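Local coordinates for protein beta-1,3-1,4-glucanase (Caldicellulosiruptor sp. F32, PDB 5H4R) that probably hydrolyses mixed-linkage beta-1,3-1,4-glucans such as lichenan as a family 5 glycoside hydrolase, and is captured here, as an engineered variant, with cellotetraose bound, at residues A[282-287]-A[330-335]; A[334-339]-A[384-389]; A[232-237]-A[264-269]. The protein carries 1 engineered substitution. All coordinates share one frame; numbering follows the deposited sequence.

Contact 1: A[282-287]-A[330-335]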
ATOM      1  N   GLN A 282      -8.663  -6.088  13.627  1.00  8.55           N
ATOM      2  CA  GLN A 282      -9.984  -6.386  14.158  1.00 10.50           C
ATOM      3  C   GLN A 282     -10.419  -5.306  15.141  1.00  8.56           C
ATOM      4  O   GLN A 282      -9.628  -4.826  15.954  1.00  9.97           O
ATOM      5  CB  GLN A 282      -9.993  -7.760  14.842  1.00  8.55           C
ATOM      6  CG  GLN A 282     -11.370  -8.220  15.199  1.00 11.67           C
ATOM      7  CD  GLN A 282     -11.401  -9.688  15.599  1.00 23.69           C
ATOM      8  OE1 GLN A 282     -10.381 -10.265  15.959  1.00 14.84           O
ATOM      9  NE2 GLN A 282     -12.575 -10.295  15.533  1.00 25.67           N
ATOM     10  N   ALA A 283     -11.690  -4.906  15.051  1.00  8.65           N
ATOM     11  CA  ALA A 283     -12.157  -3.815  15.877  1.00  8.38           C
ATOM     12  C   ALA A 283     -12.218  -4.261  17.327  1.00 11.16           C
ATOM     13  O   ALA A 283     -12.527  -5.422  17.612  1.00 13.20           O
ATOM     14  CB  ALA A 283     -13.541  -3.339  15.441  1.00 13.52           C
ATOM     15  N   PRO A 284     -11.980  -3.345  18.263  1.00 12.85           N
ATOM     16  CA  PRO A 284     -11.880  -3.755  19.664  1.00 15.05           C
ATOM     17  C   PRO A 284     -13.191  -4.230  20.256  1.00 19.24           C
ATOM     18  O   PRO A 284     -13.161  -4.969  21.245  1.00 21.71           O
ATOM     19  CB  PRO A 284     -11.343  -2.498  20.364  1.00 16.50           C
ATOM     20  CG  PRO A 284     -11.634  -1.360  19.432  1.00 18.94           C
ATOM     21  CD  PRO A 284     -11.634  -1.922  18.061  1.00 14.37           C
ATOM     22  N   ASN A 285     -14.332  -3.885  19.681  1.00 14.98           N
ATOM     23  CA  ASN A 285     -15.605  -4.380  20.213  1.00 23.56           C
ATOM     24  C   ASN A 285     -16.110  -5.649  19.520  1.00 30.32           C
ATOM     25  O   ASN A 285     -17.242  -6.071  19.789  1.00 30.94           O
ATOM     26  CB  ASN A 285     -16.674  -3.288  20.121  1.00 36.21           C
ATOM     27  CG  ASN A 285     -16.992  -2.904  18.693  1.00 32.86           C
ATOM     28  OD1 ASN A 285     -16.126  -2.949  17.819  1.00 49.63           O
ATOM     29  ND2 ASN A 285     -18.246  -2.513  18.445  1.00 61.44           N
ATOM     30  N   GLU A 286     -15.315  -6.273  18.653  1.00 18.90           N
ATOM     31  CA  GLU A 286     -15.698  -7.535  18.038  1.00 19.05           C
ATOM     32  C   GLU A 286     -15.105  -8.688  18.847  1.00 27.31           C
ATOM     33  O   GLU A 286     -13.905  -8.683  19.135  1.00 20.73           O
ATOM     34  CB  GLU A 286     -15.238  -7.628  16.580  1.00 17.43           C
ATOM     35  CG  GLU A 286     -15.958  -8.840  15.939  1.00 24.23           C
ATOM     36  CD  GLU A 286     -15.633  -9.065  14.484  1.00 30.32           C
ATOM     37  OE1 GLU A 286     -14.575  -8.594  13.997  1.00 22.44           O
ATOM     38  OE2 GLU A 286     -16.447  -9.755  13.834  1.00 28.31           O
ATOM     39  N   SER A 287     -15.938  -9.668  19.214  1.00 21.73           N
ATOM     40  CA  SER A 287     -15.435 -10.864  19.897  1.00 13.71           C
ATOM     41  C   SER A 287     -14.269 -11.448  19.109  1.00 18.22           C
ATOM     42  O   SER A 287     -14.348 -11.611  17.888  1.00 20.79           O
ATOM     43  CB  SER A 287     -16.539 -11.922  20.046  1.00 17.62           C
ATOM     44  OG  SER A 287     -17.553 -11.492  20.937  1.00 48.35           O
ATOM     45  N   ARG A 330      -4.305  -0.548  14.985  1.00  7.52           N
ATOM     46  CA  ARG A 330      -5.255   0.474  15.389  1.00  6.73           C
ATOM     47  C   ARG A 330      -5.255   0.615  16.903  1.00  8.55           C
ATOM     48  O   ARG A 330      -5.041  -0.347  17.637  1.00  9.24           O
ATOM     49  CB  ARG A 330      -6.653   0.129  14.881  1.00  6.99           C
ATOM     50  CG  ARG A 330      -7.247  -1.120  15.492  1.00  9.22           C
ATOM     51  CD  ARG A 330      -8.481  -1.617  14.720  1.00 12.44           C
ATOM     52  NE  ARG A 330      -9.639  -0.733  14.884  1.00 10.24           N
ATOM     53  CZ  ARG A 330     -10.794  -0.902  14.241  1.00  8.90           C
ATOM     54  NH1 ARG A 330     -10.932  -1.901  13.367  1.00  9.75           N
ATOM     55  NH2 ARG A 330     -11.821  -0.084  14.458  1.00  9.55           N
ATOM     56  N   ASP A 331      -5.500   1.835  17.368  1.00  9.17           N
ATOM     57  CA  ASP A 331      -5.597   2.046  18.800  1.00  7.81           C
ATOM     58  C   ASP A 331      -6.779   1.276  19.371  1.00  8.43           C
ATOM     59  O   ASP A 331      -7.878   1.292  18.820  1.00  9.51           O
ATOM     60  CB  ASP A 331      -5.730   3.531  19.113  1.00  7.71           C
ATOM     61  CG  ASP A 331      -5.955   3.798  20.586  1.00 15.51           C
ATOM     62  OD1 ASP A 331      -5.169   3.326  21.424  1.00 13.99           O
ATOM     63  OD2 ASP A 331      -6.952   4.462  20.897  1.00 24.50           O
ATOM     64  N   LYS A 332      -6.544   0.601  20.497  1.00  9.07           N
ATOM     65  CA  LYS A 332      -7.591  -0.118  21.231  1.00  9.91           C
ATOM     66  C   LYS A 332      -7.525   0.351  22.667  1.00 12.33           C
ATOM     67  O   LYS A 332      -6.812  -0.213  23.495  1.00 11.97           O
ATOM     68  CB  LYS A 332      -7.443  -1.625  21.130  1.00  9.12           C
ATOM     69  CG  LYS A 332      -7.574  -2.056  19.690  1.00  7.98           C
ATOM     70  CD  LYS A 332      -7.491  -3.577  19.503  1.00 11.52           C
ATOM     71  CE  LYS A 332      -7.886  -3.946  18.110  1.00 13.01           C
ATOM     72  NZ  LYS A 332      -7.888  -5.415  17.902  1.00 12.70           N
ATOM     73  N   ASN A 333      -8.269   1.401  22.948  1.00 10.57           N
ATOM     74  CA  ASN A 333      -8.410   1.898  24.311  1.00 10.19           C
ATOM     75  C   ASN A 333      -7.059   2.179  24.955  1.00 10.62           C
ATOM     76  O   ASN A 333      -6.842   1.888  26.134  1.00 11.45           O
ATOM     77  CB  ASN A 333      -9.199   0.919  25.149  1.00 13.42           C
ATOM     78  CG  ASN A 333     -10.547   0.582  24.524  1.00 17.11           C
ATOM     79  OD1 ASN A 333     -10.779  -0.559  24.134  1.00 24.10           O
ATOM     80  ND2 ASN A 333     -11.429   1.567  24.426  1.00 16.02           N
ATOM     81  N   GLY A 334      -6.142   2.757  24.192  1.00 11.00           N
ATOM     82  CA  GLY A 334      -4.907   3.250  24.782  1.00 10.96           C
ATOM     83  C   GLY A 334      -3.788   2.248  24.942  1.00 10.83           C
ATOM     84  O   GLY A 334      -2.962   2.388  25.865  1.00 15.01           O
ATOM     85  N   ASN A 335      -3.696   1.275  24.040  1.00  9.75           N
ATOM     86  CA  ASN A 335      -2.753   0.162  24.151  1.00 10.03           C
ATOM     87  C   ASN A 335      -1.402   0.515  23.531  1.00 11.31           C
ATOM     88  O   ASN A 335      -0.871  -0.186  22.674  1.00  9.90           O
ATOM     89  CB  ASN A 335      -3.358  -1.097  23.511  1.00  9.94           C
ATOM     90  CG  ASN A 335      -3.620  -0.962  22.029  1.00 12.83           C
ATOM     91  OD1 ASN A 335      -3.811   0.131  21.491  1.00  9.46           O
ATOM     92  ND2 ASN A 335      -3.663  -2.115  21.349  1.00  9.37           N
TER

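Contact 2: A[334-339]-A[384-389]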
ATOM      1  N   GLY A 334      -6.142   2.757  24.192  1.00 11.00           N
ATOM      2  CA  GLY A 334      -4.907   3.250  24.782  1.00 10.96           C
ATOM      3  C   GLY A 334      -3.788   2.248  24.942  1.00 10.83           C
ATOM      4  O   GLY A 334      -2.962   2.388  25.865  1.00 15.01           O
ATOM      5  N   ASN A 335      -3.696   1.275  24.040  1.00  9.75           N
ATOM      6  CA  ASN A 335      -2.753   0.162  24.151  1.00 10.03           C
ATOM      7  C   ASN A 335      -1.402   0.515  23.531  1.00 11.31           C
ATOM      8  O   ASN A 335      -0.871  -0.186  22.674  1.00  9.90           O
ATOM      9  CB  ASN A 335      -3.358  -1.097  23.511  1.00  9.94           C
ATOM     10  CG  ASN A 335      -3.620  -0.962  22.029  1.00 12.83           C
ATOM     11  OD1 ASN A 335      -3.811   0.131  21.491  1.00  9.46           O
ATOM     12  ND2 ASN A 335      -3.663  -2.115  21.349  1.00  9.37           N
ATOM     13  N   LEU A 336      -0.815   1.606  24.040  1.00  8.52           N
ATOM     14  CA  LEU A 336       0.358   2.180  23.396  1.00  9.40           C
ATOM     15  C   LEU A 336       1.554   1.242  23.484  1.00  9.32           C
ATOM     16  O   LEU A 336       2.243   1.015  22.489  1.00 10.22           O
ATOM     17  CB  LEU A 336       0.698   3.525  24.025  1.00 10.23           C
ATOM     18  CG  LEU A 336       1.928   4.225  23.458  1.00 11.61           C
ATOM     19  CD1 LEU A 336       1.757   4.499  21.961  1.00 12.24           C
ATOM     20  CD2 LEU A 336       2.186   5.526  24.228  1.00 16.40           C
ATOM     21  N   GLN A 337       1.843   0.723  24.680  1.00 11.46           N
ATOM     22  CA  GLN A 337       3.025  -0.120  24.830  1.00 10.08           C
ATOM     23  C   GLN A 337       2.969  -1.306  23.875  1.00  9.31           C
ATOM     24  O   GLN A 337       3.981  -1.665  23.249  1.00 10.18           O
ATOM     25  CB  GLN A 337       3.149  -0.596  26.276  1.00 14.46           C
ATOM     26  CG  GLN A 337       4.344  -1.487  26.492  1.00  9.74           C
ATOM     27  CD  GLN A 337       5.658  -0.753  26.274  1.00 15.51           C
ATOM     28  OE1 GLN A 337       5.835   0.401  26.716  1.00 17.45           O
ATOM     29  NE2 GLN A 337       6.605  -1.426  25.622  1.00 18.86           N
ATOM     30  N   SER A 338       1.794  -1.939  23.747  1.00  8.70           N
ATOM     31  CA  SER A 338       1.663  -3.044  22.794  1.00  9.39           C
ATOM     32  C   SER A 338       1.914  -2.595  21.360  1.00  9.09           C
ATOM     33  O   SER A 338       2.567  -3.300  20.582  1.00  9.88           O
ATOM     34  CB  SER A 338       0.275  -3.676  22.876  1.00  8.81           C
ATOM     35  OG  SER A 338       0.086  -4.405  24.076  1.00 11.29           O
ATOM     36  N   ARG A 339       1.352  -1.449  20.964  1.00  7.82           N
ATOM     37  CA  ARG A 339       1.525  -1.002  19.590  1.00  6.14           C
ATOM     38  C   ARG A 339       2.971  -0.583  19.314  1.00  7.67           C
ATOM     39  O   ARG A 339       3.465  -0.777  18.196  1.00  8.54           O
ATOM     40  CB  ARG A 339       0.545   0.118  19.287  1.00  7.04           C
ATOM     41  CG  ARG A 339      -0.887  -0.326  19.328  1.00  9.63           C
ATOM     42  CD  ARG A 339      -1.771   0.551  18.479  1.00 15.86           C
ATOM     43  NE  ARG A 339      -1.847   1.898  19.034  1.00 13.53           N
ATOM     44  CZ  ARG A 339      -2.039   3.024  18.341  1.00 10.59           C
ATOM     45  NH1 ARG A 339      -2.160   3.034  17.015  1.00 11.30           N
ATOM     46  NH2 ARG A 339      -2.113   4.163  18.999  1.00  9.22           N
ATOM     47  N   TYR A 384       1.540   9.909  18.507  1.00 11.22           N
ATOM     48  CA  TYR A 384       2.193   8.687  18.965  1.00 10.03           C
ATOM     49  C   TYR A 384       3.639   8.684  18.486  1.00 11.09           C
ATOM     50  O   TYR A 384       4.039   7.849  17.675  1.00 12.57           O
ATOM     51  CB  TYR A 384       1.442   7.461  18.455  1.00 12.05           C
ATOM     52  CG  TYR A 384       0.042   7.399  18.980  1.00 10.04           C
ATOM     53  CD1 TYR A 384      -0.181   7.189  20.325  1.00 13.09           C
ATOM     54  CD2 TYR A 384      -1.063   7.537  18.136  1.00 10.55           C
ATOM     55  CE1 TYR A 384      -1.445   7.144  20.834  1.00 14.53           C
ATOM     56  CE2 TYR A 384      -2.349   7.503  18.635  1.00 11.82           C
ATOM     57  CZ  TYR A 384      -2.541   7.291  19.981  1.00 14.38           C
ATOM     58  OH  TYR A 384      -3.796   7.234  20.550  1.00 18.92           O
ATOM     59  N   PRO A 385       4.444   9.636  18.946  1.00 12.13           N
ATOM     60  CA  PRO A 385       5.860   9.643  18.541  1.00 12.34           C
ATOM     61  C   PRO A 385       6.590   8.371  18.948  1.00 10.85           C
ATOM     62  O   PRO A 385       7.589   8.001  18.310  1.00 11.94           O
ATOM     63  CB  PRO A 385       6.418  10.877  19.253  1.00 12.95           C
ATOM     64  CG  PRO A 385       5.510  11.086  20.426  1.00 14.29           C
ATOM     65  CD  PRO A 385       4.137  10.647  19.962  1.00 11.90           C
ATOM     66  N   GLU A 386       6.113   7.683  19.985  1.00 10.52           N
ATOM     67  CA  GLU A 386       6.750   6.445  20.421  1.00 10.43           C
ATOM     68  C   GLU A 386       6.660   5.361  19.353  1.00 10.01           C
ATOM     69  O   GLU A 386       7.582   4.548  19.205  1.00 12.26           O
ATOM     70  CB  GLU A 386       6.115   5.958  21.708  1.00 12.92           C
ATOM     71  CG  GLU A 386       6.185   6.987  22.858  1.00 13.26           C
ATOM     72  CD  GLU A 386       4.995   7.951  22.943  1.00 13.84           C
ATOM     73  OE1 GLU A 386       4.129   8.006  22.033  1.00 12.09           O
ATOM     74  OE2 GLU A 386       4.947   8.667  23.974  1.00 16.02           O
ATOM     75  N   ILE A 387       5.532   5.291  18.642  1.00  9.10           N
ATOM     76  CA  ILE A 387       5.383   4.315  17.568  1.00 10.69           C
ATOM     77  C   ILE A 387       6.322   4.670  16.429  1.00 11.33           C
ATOM     78  O   ILE A 387       6.979   3.802  15.850  1.00 10.55           O
ATOM     79  CB  ILE A 387       3.916   4.240  17.097  1.00  9.60           C
ATOM     80  CG1 ILE A 387       3.006   3.705  18.214  1.00  9.53           C
ATOM     81  CG2 ILE A 387       3.787   3.381  15.851  1.00 10.91           C
ATOM     82  CD1 ILE A 387       1.499   3.649  17.887  1.00 12.06           C
ATOM     83  N   VAL A 388       6.401   5.957  16.082  1.00 10.79           N
ATOM     84  CA  VAL A 388       7.297   6.385  15.012  1.00 10.15           C
ATOM     85  C   VAL A 388       8.736   6.053  15.379  1.00  9.77           C
ATOM     86  O   VAL A 388       9.467   5.443  14.594  1.00 11.43           O
ATOM     87  CB  VAL A 388       7.112   7.881  14.714  1.00 10.96           C
ATOM     88  CG1 VAL A 388       8.115   8.345  13.673  1.00 12.10           C
ATOM     89  CG2 VAL A 388       5.681   8.154  14.221  1.00 13.27           C
ATOM     90  N   SER A 389       9.140   6.398  16.603  1.00 11.67           N
ATOM     91  CA  SER A 389      10.509   6.142  17.034  1.00 12.47           C
ATOM     92  C   SER A 389      10.810   4.654  17.059  1.00 11.56           C
ATOM     93  O   SER A 389      11.942   4.235  16.762  1.00 13.58           O
ATOM     94  CB  SER A 389      10.745   6.742  18.416  1.00 13.48           C
ATOM     95  OG  SER A 389      10.728   8.142  18.337  1.00 18.24           O
TER

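Contact 3: A[232-237]-A[264-269]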
ATOM      1  N   ASN A 232       9.002   6.025 -17.874  1.00 10.22           N
ATOM      2  CA  ASN A 232       8.096   4.912 -17.609  1.00  9.47           C
ATOM      3  C   ASN A 232       8.587   3.609 -18.219  1.00 11.98           C
ATOM      4  O   ASN A 232       8.055   2.547 -17.863  1.00 13.92           O
ATOM      5  CB  ASN A 232       6.680   5.213 -18.116  1.00 10.67           C
ATOM      6  CG  ASN A 232       6.034   6.387 -17.402  1.00 12.20           C
ATOM      7  OD1 ASN A 232       6.355   6.687 -16.258  1.00  9.46           O
ATOM      8  ND2 ASN A 232       5.114   7.057 -18.087  1.00 13.31           N
ATOM      9  N   VAL A 233       9.588   3.650 -19.103  1.00 13.59           N
ATOM     10  CA  VAL A 233      10.108   2.410 -19.682  1.00 12.82           C
ATOM     11  C   VAL A 233      10.860   1.576 -18.657  1.00 14.61           C
ATOM     12  O   VAL A 233      10.946   0.349 -18.818  1.00 19.34           O
ATOM     13  CB  VAL A 233      11.014   2.700 -20.892  1.00 15.21           C
ATOM     14  CG1 VAL A 233      10.261   3.473 -21.945  1.00 16.34           C
ATOM     15  CG2 VAL A 233      12.278   3.443 -20.473  1.00 23.36           C
ATOM     16  N   SER A 234      11.386   2.193 -17.583  1.00 14.47           N
ATOM     17  CA  SER A 234      12.231   1.489 -16.619  1.00 18.36           C
ATOM     18  C   SER A 234      11.848   1.717 -15.156  1.00 15.52           C
ATOM     19  O   SER A 234      12.490   1.141 -14.268  1.00 13.18           O
ATOM     20  CB  SER A 234      13.689   1.913 -16.815  1.00 22.65           C
ATOM     21  OG  SER A 234      13.765   3.328 -16.821  1.00 26.19           O
ATOM     22  N   ARG A 235      10.867   2.572 -14.890  1.00 10.95           N
ATOM     23  CA  ARG A 235      10.375   2.829 -13.541  1.00 12.93           C
ATOM     24  C   ARG A 235      10.001   1.530 -12.839  1.00  9.53           C
ATOM     25  O   ARG A 235       9.509   0.589 -13.467  1.00 11.22           O
ATOM     26  CB  ARG A 235       9.142   3.742 -13.672  1.00 20.14           C
ATOM     27  CG  ARG A 235       8.405   4.091 -12.443  1.00 25.88           C
ATOM     28  CD  ARG A 235       7.214   5.000 -12.725  1.00 12.41           C
ATOM     29  NE  ARG A 235       7.454   6.067 -13.688  1.00 10.46           N
ATOM     30  CZ  ARG A 235       8.205   7.136 -13.467  1.00 10.49           C
ATOM     31  NH1 ARG A 235       8.854   7.271 -12.320  1.00 11.26           N
ATOM     32  NH2 ARG A 235       8.376   8.035 -14.424  1.00 10.91           N
ATOM     33  N   TYR A 236      10.205   1.485 -11.523  1.00  7.93           N
ATOM     34  CA  TYR A 236       9.716   0.347 -10.745  1.00  8.69           C
ATOM     35  C   TYR A 236       8.200   0.389 -10.641  1.00 11.54           C
ATOM     36  O   TYR A 236       7.604   1.453 -10.454  1.00  9.06           O
ATOM     37  CB  TYR A 236      10.326   0.338  -9.341  1.00 10.28           C
ATOM     38  CG  TYR A 236      11.773  -0.086  -9.301  1.00 10.87           C
ATOM     39  CD1 TYR A 236      12.795   0.849  -9.459  1.00 11.75           C
ATOM     40  CD2 TYR A 236      12.130  -1.418  -9.101  1.00 11.88           C
ATOM     41  CE1 TYR A 236      14.122   0.480  -9.414  1.00 10.36           C
ATOM     42  CE2 TYR A 236      13.462  -1.802  -9.071  1.00 11.53           C
ATOM     43  CZ  TYR A 236      14.453  -0.847  -9.232  1.00 10.82           C
ATOM     44  OH  TYR A 236      15.781  -1.198  -9.211  1.00 12.96           O
ATOM     45  N   LEU A 237       7.582  -0.794 -10.717  1.00 10.74           N
ATOM     46  CA  LEU A 237       6.139  -0.969 -10.715  1.00  6.59           C
ATOM     47  C   LEU A 237       5.783  -2.034  -9.691  1.00  9.94           C
ATOM     48  O   LEU A 237       6.420  -3.086  -9.649  1.00 11.82           O
ATOM     49  CB  LEU A 237       5.643  -1.406 -12.072  1.00  9.19           C
ATOM     50  CG  LEU A 237       6.101  -0.623 -13.284  1.00  9.26           C
ATOM     51  CD1 LEU A 237       5.617  -1.289 -14.569  1.00 12.16           C
ATOM     52  CD2 LEU A 237       5.586   0.807 -13.187  1.00 11.56           C
ATOM     53  N   LYS A 264      16.406  -5.055 -16.035  1.00 18.41           N
ATOM     54  CA  LYS A 264      15.819  -6.242 -15.447  1.00 17.67           C
ATOM     55  C   LYS A 264      15.268  -5.957 -14.053  1.00 16.24           C
ATOM     56  O   LYS A 264      15.681  -5.028 -13.358  1.00 16.20           O
ATOM     57  CB  LYS A 264      16.856  -7.359 -15.342  1.00 24.90           C
ATOM     58  CG  LYS A 264      17.568  -7.712 -16.637  1.00 36.15           C
ATOM     59  CD  LYS A 264      18.523  -8.885 -16.400  1.00 52.77           C
ATOM     60  CE  LYS A 264      19.293  -9.284 -17.655  1.00 49.56           C
ATOM     61  NZ  LYS A 264      20.633  -8.624 -17.766  1.00 54.95           N
ATOM     62  N   ASN A 265      14.293  -6.768 -13.664  1.00 15.35           N
ATOM     63  CA  ASN A 265      13.886  -6.897 -12.266  1.00 14.27           C
ATOM     64  C   ASN A 265      13.316  -5.579 -11.727  1.00 13.23           C
ATOM     65  O   ASN A 265      13.746  -5.068 -10.702  1.00 13.37           O
ATOM     66  CB  ASN A 265      15.069  -7.380 -11.425  1.00 15.23           C
ATOM     67  CG  ASN A 265      14.650  -7.991 -10.111  1.00 14.58           C
ATOM     68  OD1 ASN A 265      13.558  -8.542  -9.978  1.00 14.40           O
ATOM     69  ND2 ASN A 265      15.532  -7.923  -9.127  1.00 15.34           N
ATOM     70  N   ARG A 266      12.330  -5.031 -12.437  1.00 12.90           N
ATOM     71  CA  ARG A 266      11.736  -3.746 -12.095  1.00 12.50           C
ATOM     72  C   ARG A 266      10.302  -3.902 -11.607  1.00 11.52           C
ATOM     73  O   ARG A 266       9.601  -2.903 -11.469  1.00 11.54           O
ATOM     74  CB  ARG A 266      11.806  -2.783 -13.302  1.00 13.61           C
ATOM     75  CG  ARG A 266      13.225  -2.335 -13.682  1.00 14.85           C
ATOM     76  CD  ARG A 266      13.795  -1.384 -12.632  1.00 15.23           C
ATOM     77  NE  ARG A 266      15.214  -1.049 -12.765  1.00 18.85           N
ATOM     78  CZ  ARG A 266      15.711   0.167 -12.949  1.00 23.54           C
ATOM     79  NH1 ARG A 266      14.935   1.240 -13.071  1.00 25.36           N
ATOM     80  NH2 ARG A 266      17.017   0.313 -13.009  1.00 32.16           N
ATOM     81  N   ILE A 267       9.855  -5.134 -11.337  1.00 11.22           N
ATOM     82  CA  ILE A 267       8.519  -5.397 -10.807  1.00 10.38           C
ATOM     83  C   ILE A 267       8.659  -5.768  -9.338  1.00  9.93           C
ATOM     84  O   ILE A 267       9.406  -6.693  -8.991  1.00 10.38           O
ATOM     85  CB  ILE A 267       7.793  -6.517 -11.580  1.00 11.06           C
ATOM     86  CG1 ILE A 267       7.722  -6.224 -13.087  1.00 16.62           C
ATOM     87  CG2 ILE A 267       6.405  -6.735 -10.988  1.00 12.25           C
ATOM     88  CD1 ILE A 267       7.040  -4.977 -13.439  1.00 16.91           C
ATOM     89  N   ILE A 268       7.935  -5.044  -8.484  1.00  9.71           N
ATOM     90  CA  ILE A 268       7.953  -5.226  -7.034  1.00  8.03           C
ATOM     91  C   ILE A 268       6.651  -5.902  -6.634  1.00  9.11           C
ATOM     92  O   ILE A 268       5.577  -5.495  -7.086  1.00  8.74           O
ATOM     93  CB  ILE A 268       8.093  -3.877  -6.303  1.00  9.11           C
ATOM     94  CG1 ILE A 268       9.416  -3.182  -6.679  1.00  9.06           C
ATOM     95  CG2 ILE A 268       7.978  -4.066  -4.807  1.00 10.23           C
ATOM     96  CD1 ILE A 268       9.547  -1.795  -6.125  1.00 10.37           C
ATOM     97  N   ILE A 269       6.744  -6.922  -5.791  1.00  8.86           N
ATOM     98  CA  ILE A 269       5.547  -7.582  -5.269  1.00  7.71           C
ATOM     99  C   ILE A 269       4.973  -6.726  -4.149  1.00  7.05           C
ATOM    100  O   ILE A 269       5.700  -6.338  -3.232  1.00 10.04           O
ATOM    101  CB  ILE A 269       5.879  -8.984  -4.747  1.00  9.26           C
ATOM    102  CG1 ILE A 269       6.547  -9.849  -5.805  1.00 12.98           C
ATOM    103  CG2 ILE A 269       4.608  -9.686  -4.215  1.00 11.85           C
ATOM    104  CD1 ILE A 269       5.785 -10.002  -7.063  1.00 13.89           C
TER
HETATM  105  O   HOH W   1      16.338  -3.528 -10.645  1.00 13.48           O

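Contact 1: A[282-287]-A[330-335]
K332 reaches across to the loop of Q282, where its NZ gives a 2.7 Å hydrogen bond to the backbone O of Q282, tilted 28° from the carbonyl plane. The two loops follow neighbouring strands 267-272 and 322-327 of the (beta/alpha)8 barrel, at the end where the glycan is bound. On the way the extended lysine packs its methylenes on proline: CG of K332 lies 3.9 Å from CB of P284. R330 makes the second contact, by packing. A283 and P284 cover one face of its guanidinium toward the rim, with NH1 of R330 3.4 Å from CA of A283 and NE of R330 3.9 Å from CD of P284. CG of R330 stands between the backbone N and the carbonyl carbon (chi1 65°), and a bend further along the chain lays the flat group against A283. NH1 is held by the backbone O of L281, a glycan-pocket residue, and the side chain, which also packs on E370, lies about 7 Å from a bound glucopyranose at the nearest atoms. A leucine in place of R330 would probably leave that L281 carbonyl without its donor and A283 without the flat surface it rests on. K332 NZ also bonds F279 O, V290 O and S289 OG, its three hydrogens shared among four acceptors. Behind this shell, a type I turn from A283 to E286 carries P284, and Q282 NE2 donates to E286 OE1 at 3.0 Å. Across the contact, D331 OD1 accepts from G334 N in an Asx motif, and the backbone N of K332 meets OD1 of N335 at 2.9 Å, from above the amide carbonyl plane.

Contact 2: A[334-339]-A[384-389]
R339 and I387 mark the nearest backbone approach, CA to CA 6.9 Å, between the first turns of helices 336-352 and 385-395, which follow the last two strands of the (beta/alpha)8 barrel. R339 brings its guanidinium edge-on to the ring face of Y384, the N-cap residue of the second helix: NH2 stands over the ring centre, the two planes are 83° apart, and CZ of R339 is 4.5 Å from the ring centroid of Y384 in a cation-pi contact. One guanidinium face is covered by I387, whose CD1 sits over its centre, 3.6 Å from CZ of R339. L336 fills in beside them. With its CG anti to the backbone N (chi1 179°), it sets CD1 3.7 Å from CD1 of Y384 and 4.0 Å from CG1 of I387, while its CD2 comes 3.8 Å from OE1 of E386. The polar ends find partners beyond the two segments: R339 NH1 donates to the backbone O of A329, with D331 a long, weak ion pair to NH2, and E386 forms a salt bridge with R22. No hydrogen bond joins the two segments, so the helix starts are held by apolar packing and by a ring whose electron-rich face is likely to offset part of the charge of the buried arginine.

Contact 3: A[232-237]-A[264-269]
The carbonyl O of L237 accepts a 2.7 Å hydrogen bond from I268 N, almost straight at 174°, and CA of I267 adds a weaker CA-H...O contact to the same oxygen at 3.3 Å. With L237 N bonded to R266 O at 3.0 Å, this is the parallel bridge of L237 with I267, where strands 237-240 and 267-272 of the (beta/alpha)8 barrel begin. Just ahead of it, the guanidinium of R266 lies flat on the ring of Y236, centres 4.5 Å apart and planes at 1°, with CE1 of Y236 under the rim of the guanidinium. CD of R266 sits over the ring itself, 3.5 Å from the Y236 centroid, as a CH-pi contact. A turn back at CG (chi2 -71°) brings the chain over the tyrosine, and NH1 of R266 then reaches S234 O at 2.7 Å, from above the carbonyl plane. A water 2.8 Å from Y236 OH donates to N265 O and so links the tyrosine to the backbone of 264-269. Y236 also stacks with F43 of helix 39-47, while CD1 of I268 packs against its CB. Backbone bonds thus join the strand starts; beside them the guanidinium and CD of R266 cover one face of Y236, and the bond from NH1 to S234 O is likely to keep the cation flat on the ring.

Along the chain contact 3 closes before contacts 1 and 2 open, and it sits on the opposite side of the chain's centre, about 38 Å from contact 1 and about 34 Å from contact 2 between centres. It ties the starts of strands 237-240 and 267-272. Contact 1 joins loops beyond the far ends of strands 267-272 and 322-327, and contact 2 the helices that follow strands 322-327 and 356-361, so the three run round the barrel in step with its strand order. Contacts 1 and 2 have centres about 14 Å apart, share G334 and N335, and touch where R330 O packs on R339 CD. They form one continuous patch at the glycan-binding end of the barrel, whereas contact 3 lies at the opposite end.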